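Local structure of acetyl-CoA acetyltransferase A (Ascaris suum, 6BJA) at residues S32-G37 / Q70-Q75; V39-A44 / S80-S85; M99-M104 / V117-S122. The protein binds coenzyme A and probably catalyses the thiolase reaction of lipid metabolism, in which an acetyl group passes between coenzyme A thioesters. All coordinates share one frame; numbering follows the deposited sequence.

Contact 1 (S32-G37 / Q70-Q75); sequences SAVDLG and QNIARQ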
ATOM      1  N   SER A  32     -11.331 -18.981   2.403  1.00 17.60           N
ATOM      2  CA  SER A  32     -10.063 -18.841   3.100  1.00 16.48           C
ATOM      3  C   SER A  32      -9.476 -20.204   3.407  1.00 16.69           C
ATOM      4  O   SER A  32     -10.164 -21.223   3.310  1.00 16.44           O
ATOM      5  CB  SER A  32     -10.274 -18.073   4.403  1.00 19.38           C
ATOM      6  OG  SER A  32     -10.996 -18.898   5.299  1.00 22.09           O
ATOM      7  N   ALA A  33      -8.205 -20.226   3.798  1.00 17.57           N
ATOM      8  CA  ALA A  33      -7.607 -21.456   4.282  1.00 14.96           C
ATOM      9  C   ALA A  33      -8.378 -22.029   5.481  1.00 15.49           C
ATOM     10  O   ALA A  33      -8.448 -23.245   5.654  1.00 16.99           O
ATOM     11  CB  ALA A  33      -6.150 -21.227   4.656  1.00 15.62           C
ATOM     12  N   VAL A  34      -8.948 -21.156   6.310  1.00 14.44           N
ATOM     13  CA  VAL A  34      -9.775 -21.614   7.426  1.00 16.41           C
ATOM     14  C   VAL A  34     -11.013 -22.312   6.884  1.00 17.58           C
ATOM     15  O   VAL A  34     -11.336 -23.428   7.309  1.00 16.01           O
ATOM     16  CB  VAL A  34     -10.150 -20.439   8.371  1.00 17.19           C
ATOM     17  CG1 VAL A  34     -11.269 -20.839   9.351  1.00 18.85           C
ATOM     18  CG2 VAL A  34      -8.894 -20.004   9.126  1.00 16.83           C
ATOM     19  N   ASP A  35     -11.692 -21.685   5.931  1.00 17.40           N
ATOM     20  CA  ASP A  35     -12.878 -22.305   5.326  1.00 18.77           C
ATOM     21  C   ASP A  35     -12.552 -23.689   4.761  1.00 15.94           C
ATOM     22  O   ASP A  35     -13.277 -24.649   4.995  1.00 17.56           O
ATOM     23  CB  ASP A  35     -13.452 -21.432   4.210  1.00 20.43           C
ATOM     24  CG  ASP A  35     -14.001 -20.108   4.712  1.00 22.87           C
ATOM     25  OD1 ASP A  35     -14.534 -20.030   5.861  1.00 24.73           O
ATOM     26  OD2 ASP A  35     -13.903 -19.127   3.946  1.00 22.60           O
ATOM     27  N   LEU A  36     -11.447 -23.810   4.027  1.00 16.27           N
ATOM     28  CA  LEU A  36     -11.135 -25.091   3.412  1.00 16.00           C
ATOM     29  C   LEU A  36     -10.753 -26.124   4.465  1.00 16.79           C
ATOM     30  O   LEU A  36     -11.031 -27.313   4.324  1.00 15.95           O
ATOM     31  CB  LEU A  36     -10.005 -24.928   2.386  1.00 16.19           C
ATOM     32  CG  LEU A  36     -10.249 -23.977   1.215  1.00 17.56           C
ATOM     33  CD1 LEU A  36      -8.995 -23.843   0.372  1.00 22.07           C
ATOM     34  CD2 LEU A  36     -11.419 -24.494   0.364  1.00 20.33           C
ATOM     35  N   GLY A  37     -10.086 -25.669   5.515  1.00 16.68           N
ATOM     36  CA  GLY A  37      -9.681 -26.538   6.609  1.00 16.55           C
ATOM     37  C   GLY A  37     -10.900 -27.086   7.328  1.00 15.72           C
ATOM     38  O   GLY A  37     -10.927 -28.247   7.728  1.00 16.39           O
ATOM     39  N   GLN A  70      -5.558 -15.224  14.336  1.00 18.78           N
ATOM     40  CA  GLN A  70      -4.848 -16.049  15.302  1.00 17.11           C
ATOM     41  C   GLN A  70      -4.976 -17.533  14.984  1.00 19.95           C
ATOM     42  O   GLN A  70      -6.074 -18.007  14.736  1.00 20.97           O
ATOM     43  CB  GLN A  70      -5.398 -15.818  16.719  1.00 18.50           C
ATOM     44  CG  GLN A  70      -5.060 -14.473  17.301  1.00 19.44           C
ATOM     45  CD  GLN A  70      -5.543 -14.312  18.735  1.00 18.76           C
ATOM     46  OE1 GLN A  70      -6.429 -15.034  19.207  1.00 20.25           O
ATOM     47  NE2 GLN A  70      -4.953 -13.367  19.436  1.00 18.89           N
ATOM     48  N   ASN A  71      -3.847 -18.242  15.038  1.00 20.14           N
ATOM     49  CA  ASN A  71      -3.781 -19.714  15.066  1.00 17.79           C
ATOM     50  C   ASN A  71      -4.912 -20.409  14.326  1.00 18.57           C
ATOM     51  O   ASN A  71      -5.895 -20.829  14.937  1.00 17.78           O
ATOM     52  CB  ASN A  71      -3.732 -20.164  16.536  1.00 20.37           C
ATOM     53  CG  ASN A  71      -3.566 -21.668  16.712  1.00 18.05           C
ATOM     54  OD1 ASN A  71      -3.273 -22.416  15.772  1.00 18.00           O
ATOM     55  ND2 ASN A  71      -3.752 -22.119  17.945  1.00 17.82           N
ATOM     56  N   ILE A  72      -4.786 -20.527  13.012  1.00 16.64           N
ATOM     57  CA  ILE A  72      -5.938 -20.993  12.233  1.00 15.67           C
ATOM     58  C   ILE A  72      -6.389 -22.388  12.665  1.00 15.67           C
ATOM     59  O   ILE A  72      -7.563 -22.707  12.509  1.00 16.10           O
ATOM     60  CB  ILE A  72      -5.681 -20.993  10.710  1.00 17.10           C
ATOM     61  CG1 ILE A  72      -4.531 -21.916  10.322  1.00 17.37           C
ATOM     62  CG2 ILE A  72      -5.472 -19.574  10.208  1.00 17.76           C
ATOM     63  CD1 ILE A  72      -4.461 -22.121   8.851  1.00 18.97           C
ATOM     64  N   ALA A  73      -5.495 -23.204  13.216  1.00 16.12           N
ATOM     65  CA  ALA A  73      -5.884 -24.519  13.732  1.00 14.71           C
ATOM     66  C   ALA A  73      -7.017 -24.392  14.752  1.00 14.84           C
ATOM     67  O   ALA A  73      -7.940 -25.199  14.731  1.00 15.65           O
ATOM     68  CB  ALA A  73      -4.717 -25.235  14.347  1.00 16.23           C
ATOM     69  N   ARG A  74      -6.974 -23.371  15.610  1.00 14.96           N
ATOM     70  CA  ARG A  74      -8.033 -23.192  16.603  1.00 15.19           C
ATOM     71  C   ARG A  74      -9.352 -22.728  15.955  1.00 16.67           C
ATOM     72  O   ARG A  74     -10.438 -23.155  16.351  1.00 16.59           O
ATOM     73  CB  ARG A  74      -7.576 -22.204  17.658  1.00 16.28           C
ATOM     74  CG  ARG A  74      -8.567 -21.994  18.797  1.00 16.65           C
ATOM     75  CD  ARG A  74      -8.694 -23.219  19.663  1.00 15.90           C
ATOM     76  NE  ARG A  74      -9.375 -22.890  20.936  1.00 16.69           N
ATOM     77  CZ  ARG A  74      -9.746 -23.793  21.836  1.00 19.80           C
ATOM     78  NH1 ARG A  74      -9.473 -25.081  21.667  1.00 18.36           N
ATOM     79  NH2 ARG A  74     -10.373 -23.398  22.940  1.00 19.65           N
ATOM     80  N   GLN A  75      -9.263 -21.840  14.976  1.00 15.22           N
ATOM     81  CA  GLN A  75     -10.431 -21.404  14.236  1.00 16.19           C
ATOM     82  C   GLN A  75     -11.101 -22.591  13.569  1.00 17.45           C
ATOM     83  O   GLN A  75     -12.315 -22.750  13.632  1.00 17.23           O
ATOM     84  CB  GLN A  75     -10.065 -20.356  13.197  1.00 15.34           C
ATOM     85  CG  GLN A  75      -9.500 -19.062  13.751  1.00 17.60           C
ATOM     86  CD  GLN A  75      -9.248 -18.066  12.652  1.00 19.31           C
ATOM     87  OE1 GLN A  75     -10.148 -17.745  11.867  1.00 18.64           O
ATOM     88  NE2 GLN A  75      -8.017 -17.592  12.560  1.00 19.45           N
TER
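Val34, in the first turn of helix 33-48, lays its two methyl groups against Ile72 and Gln75 at the start of helix 72-79. Along residues 70-75 the walk begins with Asn71 at the N-cap position, its O taking the N-H of Arg74. Ile72 is then the first helical residue and makes the tightest approach, with its CG2 methyl 3.6 Å from Val34 CG2 and its CB 3.7 Å from that same methyl. The two side chains run alongside each other with opposite headings. In Ile72 the longer branch, CG1, sits between the backbone N and the carbonyl carbon (chi1 61°), and the short CG2 branch is the one that meets valine. Beta-branching suits both residues, because it places a methyl close to the backbone with little freedom to move. Gln75, nearly a turn later, crosses Val34 at about a right angle: its OE1 lies 3.8 Å from Val34 CG2, and its CB 4.1 Å from Val34 CG1. An amide suits this place because it can turn its oxygen to the valine methyls while NE2 serves two backbone carbonyls. NE2 donates to Gln70 O at 2.9 Å with an N-H...O angle of 165°, arriving above the carbonyl plane, and bonds to Leu68 O as well, which fixes its rotation. On the valine side, Ser32 and Asp35 form a capping box, with Asp35 N bonded to Ser32 OG at 2.9 Å and Ser32 N to Asp35 OD2 at 3.0 Å, closing the turn that carries Val34. Gln70 and Arg74 bond to Ser156 and Gly386 of the second subunit, respectively. The start of helix 72-79 lies on strand 87-92, where Asn71 bonds to Cys88 and Thr90, while helix 33-48 is tied to strand 116-124 through Ser122.

Contact 2 (V39-A44 / S80-S85); sequences VVTKEA and SEIPKS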
ATOM      1  N   VAL A  39     -13.835 -27.593   5.895  1.00 16.86           N
ATOM      2  CA  VAL A  39     -14.447 -28.581   5.007  1.00 16.26           C
ATOM      3  C   VAL A  39     -13.826 -29.935   5.243  1.00 17.21           C
ATOM      4  O   VAL A  39     -14.552 -30.910   5.449  1.00 17.87           O
ATOM      5  CB  VAL A  39     -14.307 -28.188   3.529  1.00 18.18           C
ATOM      6  CG1 VAL A  39     -14.733 -29.327   2.583  1.00 21.25           C
ATOM      7  CG2 VAL A  39     -15.119 -26.957   3.244  1.00 19.13           C
ATOM      8  N   VAL A  40     -12.488 -30.023   5.202  1.00 16.93           N
ATOM      9  CA  VAL A  40     -11.877 -31.343   5.276  1.00 14.98           C
ATOM     10  C   VAL A  40     -11.867 -31.899   6.700  1.00 17.14           C
ATOM     11  O   VAL A  40     -11.931 -33.113   6.891  1.00 16.33           O
ATOM     12  CB  VAL A  40     -10.458 -31.378   4.680  1.00 15.82           C
ATOM     13  CG1 VAL A  40     -10.534 -31.178   3.181  1.00 17.40           C
ATOM     14  CG2 VAL A  40      -9.535 -30.338   5.325  1.00 16.36           C
ATOM     15  N   THR A  41     -11.833 -31.027   7.708  1.00 15.75           N
ATOM     16  CA  THR A  41     -11.874 -31.506   9.072  1.00 15.52           C
ATOM     17  C   THR A  41     -13.238 -32.119   9.372  1.00 16.24           C
ATOM     18  O   THR A  41     -13.316 -33.212   9.911  1.00 16.23           O
ATOM     19  CB  THR A  41     -11.558 -30.367  10.063  1.00 15.91           C
ATOM     20  OG1 THR A  41     -10.220 -29.910   9.811  1.00 15.26           O
ATOM     21  CG2 THR A  41     -11.642 -30.825  11.510  1.00 16.69           C
ATOM     22  N   LYS A  42     -14.297 -31.411   9.021  1.00 15.94           N
ATOM     23  CA  LYS A  42     -15.641 -31.946   9.232  1.00 17.54           C
ATOM     24  C   LYS A  42     -15.820 -33.257   8.479  1.00 17.15           C
ATOM     25  O   LYS A  42     -16.373 -34.208   9.040  1.00 17.94           O
ATOM     26  CB  LYS A  42     -16.697 -30.933   8.811  1.00 16.71           C
ATOM     27  CG  LYS A  42     -16.856 -29.765   9.776  1.00 19.07           C
ATOM     28  CD  LYS A  42     -17.946 -28.835   9.264  1.00 24.07           C
ATOM     29  CE  LYS A  42     -18.803 -28.314  10.389  1.00 36.17           C
ATOM     30  NZ  LYS A  42     -19.954 -27.521   9.855  1.00 39.50           N
ATOM     31  N   GLU A  43     -15.337 -33.349   7.234  1.00 15.89           N
ATOM     32  CA  GLU A  43     -15.624 -34.580   6.490  1.00 15.72           C
ATOM     33  C   GLU A  43     -14.740 -35.718   7.000  1.00 16.65           C
ATOM     34  O   GLU A  43     -15.163 -36.857   7.056  1.00 16.84           O
ATOM     35  CB  GLU A  43     -15.449 -34.384   4.981  1.00 19.74           C
ATOM     36  CG  GLU A  43     -15.891 -35.602   4.176  1.00 31.78           C
ATOM     37  CD  GLU A  43     -17.401 -35.786   4.124  1.00 29.61           C
ATOM     38  OE1 GLU A  43     -18.145 -34.778   4.344  1.00 24.21           O
ATOM     39  OE2 GLU A  43     -17.841 -36.950   3.844  1.00 27.98           O
ATOM     40  N   ALA A  44     -13.510 -35.422   7.400  1.00 15.30           N
ATOM     41  CA  ALA A  44     -12.656 -36.462   7.967  1.00 15.48           C
ATOM     42  C   ALA A  44     -13.248 -37.042   9.259  1.00 15.83           C
ATOM     43  O   ALA A  44     -13.149 -38.241   9.505  1.00 16.92           O
ATOM     44  CB  ALA A  44     -11.257 -35.918   8.235  1.00 15.71           C
ATOM     45  N   SER A  80     -15.413 -26.593  13.445  1.00 16.90           N
ATOM     46  CA  SER A  80     -15.686 -27.992  13.137  1.00 18.48           C
ATOM     47  C   SER A  80     -16.358 -28.743  14.302  1.00 20.43           C
ATOM     48  O   SER A  80     -16.485 -29.973  14.272  1.00 20.21           O
ATOM     49  CB  SER A  80     -14.389 -28.705  12.740  1.00 18.12           C
ATOM     50  OG  SER A  80     -13.821 -28.093  11.596  1.00 17.71           O
ATOM     51  N   GLU A  81     -16.805 -27.992  15.318  1.00 18.99           N
ATOM     52  CA  GLU A  81     -17.478 -28.543  16.503  1.00 19.09           C
ATOM     53  C   GLU A  81     -16.616 -29.487  17.344  1.00 19.01           C
ATOM     54  O   GLU A  81     -17.106 -30.353  18.051  1.00 19.79           O
ATOM     55  CB  GLU A  81     -18.772 -29.234  16.062  1.00 20.81           C
ATOM     56  CG  GLU A  81     -19.711 -28.258  15.356  1.00 27.60           C
ATOM     57  CD  GLU A  81     -21.084 -28.850  15.052  1.00 47.40           C
ATOM     58  OE1 GLU A  81     -21.166 -30.057  14.734  1.00 48.78           O
ATOM     59  OE2 GLU A  81     -22.082 -28.102  15.136  1.00 52.45           O
ATOM     60  N   ILE A  82     -15.300 -29.315  17.267  1.00 18.04           N
ATOM     61  CA  ILE A  82     -14.388 -30.010  18.158  1.00 16.49           C
ATOM     62  C   ILE A  82     -14.414 -29.263  19.503  1.00 19.31           C
ATOM     63  O   ILE A  82     -14.526 -28.051  19.500  1.00 18.66           O
ATOM     64  CB  ILE A  82     -12.989 -30.066  17.530  1.00 18.03           C
ATOM     65  CG1 ILE A  82     -13.046 -30.949  16.285  1.00 18.10           C
ATOM     66  CG2 ILE A  82     -11.955 -30.619  18.491  1.00 18.01           C
ATOM     67  CD1 ILE A  82     -11.762 -30.899  15.451  1.00 18.39           C
ATOM     68  N   PRO A  83     -14.326 -29.992  20.633  1.00 19.70           N
ATOM     69  CA  PRO A  83     -14.497 -29.336  21.939  1.00 19.40           C
ATOM     70  C   PRO A  83     -13.500 -28.224  22.178  1.00 19.87           C
ATOM     71  O   PRO A  83     -12.352 -28.294  21.720  1.00 19.68           O
ATOM     72  CB  PRO A  83     -14.257 -30.468  22.932  1.00 24.06           C
ATOM     73  CG  PRO A  83     -14.660 -31.693  22.200  1.00 22.14           C
ATOM     74  CD  PRO A  83     -14.195 -31.454  20.788  1.00 21.88           C
ATOM     75  N   LYS A  84     -13.931 -27.215  22.916  1.00 18.64           N
ATOM     76  CA  LYS A  84     -13.032 -26.136  23.316  1.00 18.34           C
ATOM     77  C   LYS A  84     -11.852 -26.651  24.119  1.00 20.05           C
ATOM     78  O   LYS A  84     -10.809 -26.005  24.134  1.00 18.28           O
ATOM     79  CB  LYS A  84     -13.770 -25.087  24.124  1.00 20.02           C
ATOM     80  CG  LYS A  84     -14.945 -24.447  23.452  1.00 29.92           C
ATOM     81  CD  LYS A  84     -14.608 -23.648  22.224  1.00 31.21           C
ATOM     82  CE  LYS A  84     -15.880 -23.060  21.557  1.00 29.73           C
ATOM     83  NZ  LYS A  84     -16.959 -24.033  21.212  1.00 37.15           N
ATOM     84  N   SER A  85     -12.002 -27.796  24.774  1.00 19.62           N
ATOM     85  CA  SER A  85     -10.925 -28.384  25.556  1.00 21.26           C
ATOM     86  C   SER A  85      -9.808 -29.004  24.713  1.00 21.66           C
ATOM     87  O   SER A  85      -8.749 -29.314  25.236  1.00 21.96           O
ATOM     88  CB  SER A  85     -11.474 -29.448  26.511  1.00 24.82           C
ATOM     89  OG  SER A  85     -12.203 -30.440  25.818  1.00 26.89           O
TER
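Thr41 sets its CG2 methyl over the side chain of Ser80, 3.5 Å from Ser80 OG and 3.7 Å from Ser80 CB, and the same methyl touches the CD1 end of Ile82 at 3.9 Å. That methyl lies anti to the threonine's own backbone N (chi1 -63°, measured to OG1), which sends it toward the loop and leaves OG1 beside the backbone N, where it bonds to Gly37 O one turn earlier in helix 33-48. Ser80 behaves in a matching way: its OG bonds back to Ile76 O in helix 72-79. Small residues whose hydroxyls are bonded to carbonyls one turn back therefore let the helix and the loop come close, with the CA atoms of Lys42 and Ser80 only 5.6 Å apart. Lys42 adds the aliphatic part of its chain, CG lying 3.9 Å from Ser80 OG, before bending at chi3 (140°). Its NZ ends 5.6 Å from Glu81 OE1, too far for a salt bridge, although the opposite charges may attract weakly.

Helix 72-79 ends in a Schellman motif, with Glu81 as the C-prime residue at positive phi, and the chain beyond it presents Ile82 to Thr41, while the isoleucine side chain also packs on Val118 of strand 116-124. The contact is thus one of methyl, methylene and already bonded hydroxyl groups: its cohesion is van der Waals packing, and the hydroxyls of Thr41 and Ser80 are spent on carbonyls of the preceding helical turn rather than on each other.

Contact 3 (M99-M104 / V117-S122); sequences MKAIIM and VVALGS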
ATOM      1  N   MET A  99       2.671 -32.859   6.272  1.00 14.99           N
ATOM      2  CA  MET A  99       3.254 -34.144   6.596  1.00 16.08           C
ATOM      3  C   MET A  99       3.781 -34.107   8.036  1.00 16.52           C
ATOM      4  O   MET A  99       3.606 -35.052   8.783  1.00 17.32           O
ATOM      5  CB  MET A  99       4.367 -34.514   5.622  1.00 20.23           C
ATOM      6  CG  MET A  99       4.991 -35.835   5.948  1.00 22.54           C
ATOM      7  SD  MET A  99       3.976 -37.223   5.457  1.00 27.00           S
ATOM      8  CE  MET A  99       4.151 -37.213   3.638  1.00 21.13           C
ATOM      9  N   LYS A 100       4.426 -33.012   8.416  1.00 15.62           N
ATOM     10  CA  LYS A 100       4.859 -32.830   9.799  1.00 16.84           C
ATOM     11  C   LYS A 100       3.664 -32.890  10.748  1.00 16.75           C
ATOM     12  O   LYS A 100       3.746 -33.470  11.827  1.00 17.18           O
ATOM     13  CB  LYS A 100       5.627 -31.505   9.937  1.00 15.35           C
ATOM     14  CG  LYS A 100       6.014 -31.115  11.352  1.00 18.69           C
ATOM     15  CD  LYS A 100       6.923 -32.128  12.021  1.00 20.34           C
ATOM     16  CE  LYS A 100       7.499 -31.545  13.309  1.00 26.25           C
ATOM     17  NZ  LYS A 100       8.243 -32.566  14.070  1.00 29.00           N
ATOM     18  N   ALA A 101       2.542 -32.311  10.337  1.00 15.88           N
ATOM     19  CA  ALA A 101       1.341 -32.362  11.162  1.00 15.67           C
ATOM     20  C   ALA A 101       0.946 -33.801  11.438  1.00 17.09           C
ATOM     21  O   ALA A 101       0.617 -34.152  12.577  1.00 16.63           O
ATOM     22  CB  ALA A 101       0.207 -31.621  10.501  1.00 16.56           C
ATOM     23  N   ILE A 102       0.950 -34.636  10.400  1.00 16.02           N
ATOM     24  CA  ILE A 102       0.593 -36.039  10.565  1.00 15.37           C
ATOM     25  C   ILE A 102       1.608 -36.746  11.481  1.00 18.32           C
ATOM     26  O   ILE A 102       1.228 -37.517  12.357  1.00 17.49           O
ATOM     27  CB  ILE A 102       0.484 -36.770   9.208  1.00 16.03           C
ATOM     28  CG1 ILE A 102      -0.707 -36.221   8.422  1.00 15.03           C
ATOM     29  CG2 ILE A 102       0.330 -38.288   9.400  1.00 17.35           C
ATOM     30  CD1 ILE A 102      -0.756 -36.644   6.972  1.00 18.19           C
ATOM     31  N   ILE A 103       2.895 -36.457  11.297  1.00 15.83           N
ATOM     32  CA  ILE A 103       3.931 -37.050  12.135  1.00 15.44           C
ATOM     33  C   ILE A 103       3.745 -36.630  13.610  1.00 17.56           C
ATOM     34  O   ILE A 103       3.853 -37.463  14.508  1.00 19.69           O
ATOM     35  CB  ILE A 103       5.328 -36.685  11.589  1.00 17.65           C
ATOM     36  CG1 ILE A 103       5.553 -37.447  10.285  1.00 18.34           C
ATOM     37  CG2 ILE A 103       6.405 -37.042  12.612  1.00 21.22           C
ATOM     38  CD1 ILE A 103       6.713 -36.923   9.469  1.00 19.70           C
ATOM     39  N   MET A 104       3.403 -35.368  13.855  1.00 16.48           N
ATOM     40  CA  MET A 104       3.147 -34.892  15.211  1.00 17.33           C
ATOM     41  C   MET A 104       1.967 -35.623  15.825  1.00 19.62           C
ATOM     42  O   MET A 104       1.970 -35.938  17.007  1.00 20.92           O
ATOM     43  CB  MET A 104       2.884 -33.386  15.234  1.00 16.59           C
ATOM     44  CG  MET A 104       4.131 -32.546  14.989  1.00 17.46           C
ATOM     45  SD  MET A 104       3.763 -30.790  14.770  1.00 18.72           S
ATOM     46  CE  MET A 104       3.061 -30.346  16.377  1.00 19.68           C
ATOM     47  N   VAL A 117      -6.583 -37.822  17.162  1.00 19.85           N
ATOM     48  CA  VAL A 117      -6.306 -36.469  16.717  1.00 20.53           C
ATOM     49  C   VAL A 117      -6.685 -36.299  15.257  1.00 19.59           C
ATOM     50  O   VAL A 117      -6.840 -37.289  14.531  1.00 20.05           O
ATOM     51  CB  VAL A 117      -4.820 -36.084  16.877  1.00 22.43           C
ATOM     52  CG1 VAL A 117      -4.315 -36.332  18.315  1.00 20.35           C
ATOM     53  CG2 VAL A 117      -3.985 -36.818  15.919  1.00 20.28           C
ATOM     54  N   VAL A 118      -6.853 -35.048  14.842  1.00 16.66           N
ATOM     55  CA  VAL A 118      -6.991 -34.754  13.424  1.00 16.09           C
ATOM     56  C   VAL A 118      -5.771 -33.947  12.973  1.00 17.17           C
ATOM     57  O   VAL A 118      -5.370 -32.970  13.623  1.00 16.78           O
ATOM     58  CB  VAL A 118      -8.326 -34.021  13.105  1.00 17.15           C
ATOM     59  CG1 VAL A 118      -8.414 -32.614  13.703  1.00 20.47           C
ATOM     60  CG2 VAL A 118      -8.535 -34.005  11.571  1.00 17.99           C
ATOM     61  N   ALA A 119      -5.144 -34.418  11.894  1.00 16.74           N
ATOM     62  CA  ALA A 119      -3.974 -33.782  11.314  1.00 14.47           C
ATOM     63  C   ALA A 119      -4.325 -33.382   9.889  1.00 15.27           C
ATOM     64  O   ALA A 119      -4.840 -34.200   9.119  1.00 16.05           O
ATOM     65  CB  ALA A 119      -2.807 -34.728  11.343  1.00 16.70           C
ATOM     66  N   LEU A 120      -4.053 -32.140   9.523  1.00 14.09           N
ATOM     67  CA  LEU A 120      -4.426 -31.651   8.214  1.00 14.25           C
ATOM     68  C   LEU A 120      -3.504 -30.550   7.715  1.00 14.66           C
ATOM     69  O   LEU A 120      -2.635 -30.057   8.435  1.00 14.26           O
ATOM     70  CB  LEU A 120      -5.875 -31.139   8.258  1.00 14.73           C
ATOM     71  CG  LEU A 120      -6.147 -29.946   9.159  1.00 14.79           C
ATOM     72  CD1 LEU A 120      -6.958 -28.908   8.440  1.00 16.30           C
ATOM     73  CD2 LEU A 120      -6.806 -30.395  10.449  1.00 16.49           C
ATOM     74  N   GLY A 121      -3.757 -30.138   6.481  1.00 14.85           N
ATOM     75  CA  GLY A 121      -3.097 -28.992   5.903  1.00 17.07           C
ATOM     76  C   GLY A 121      -4.106 -28.236   5.072  1.00 15.48           C
ATOM     77  O   GLY A 121      -5.026 -28.830   4.508  1.00 14.88           O
ATOM     78  N   SER A 122      -3.921 -26.924   5.006  1.00 14.21           N
ATOM     79  CA  SER A 122      -4.775 -26.046   4.229  1.00 14.42           C
ATOM     80  C   SER A 122      -3.983 -24.862   3.738  1.00 17.61           C
ATOM     81  O   SER A 122      -3.210 -24.265   4.487  1.00 18.04           O
ATOM     82  CB  SER A 122      -5.953 -25.531   5.047  1.00 15.83           C
ATOM     83  OG  SER A 122      -6.870 -24.849   4.194  1.00 17.22           O
TER
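Ala119 aims its CB from strand 116-124 straight into the side of helix 97-110, where the methyl rests 3.7 Å from Ala101 O and an equal distance from Ile102 CA. Ala101 points its own CB back at the strand, 4.4 Å from Ala119 CB and 3.8 Å from Leu120 O. Ile102 instead flanks the alanine. Its CG1, beside the backbone N (chi1 -67°), passes 3.9 Å from Ala119 CB, and the side chain also packs on Ile392 and on Ala362 and Val365 of helix 357-371. Leu120, next along the strand, turns its side chain to the other face of the sheet.

Methyl-sized residues suit this interface because the axes of segments 99-104 and 117-122 approach to 6.9 Å and run antiparallel at 173°. Such a run is what a beta-alpha-beta crossover produces: helix 97-110 joins strand 87-92 to strand 116-124, which are parallel, with strand 57-61 between them. In the layered thiolase fold this helix lies in the central layer, against helix 357-371, following the loop of Cys95, the predicted nucleophile, and it also reaches the second subunit through Met104.

All three contacts are buried, but they grade from the middle of the chain outward. Contact 3 lies about 11 Å from the chain centre, contact 1 about 17 Å and contact 2 about 20 Å (centre to centre). Every touching residue of contact 3 is buried, whereas Val34 and Lys42 are partly exposed. Contacts 1 and 2 share helix 33-48, and Arg74 bonds to Lys84 O between them. Strand 116-124 joins both to contact 3: one face takes helix 97-110, while on the other Leu120 touches Thr41 and Ser122 OG bonds to Ala33 O. Alanine and isoleucine packing in the interior thus gives way outward to aliphatic contact mixed with glutamine, hydroxyls and a lysine.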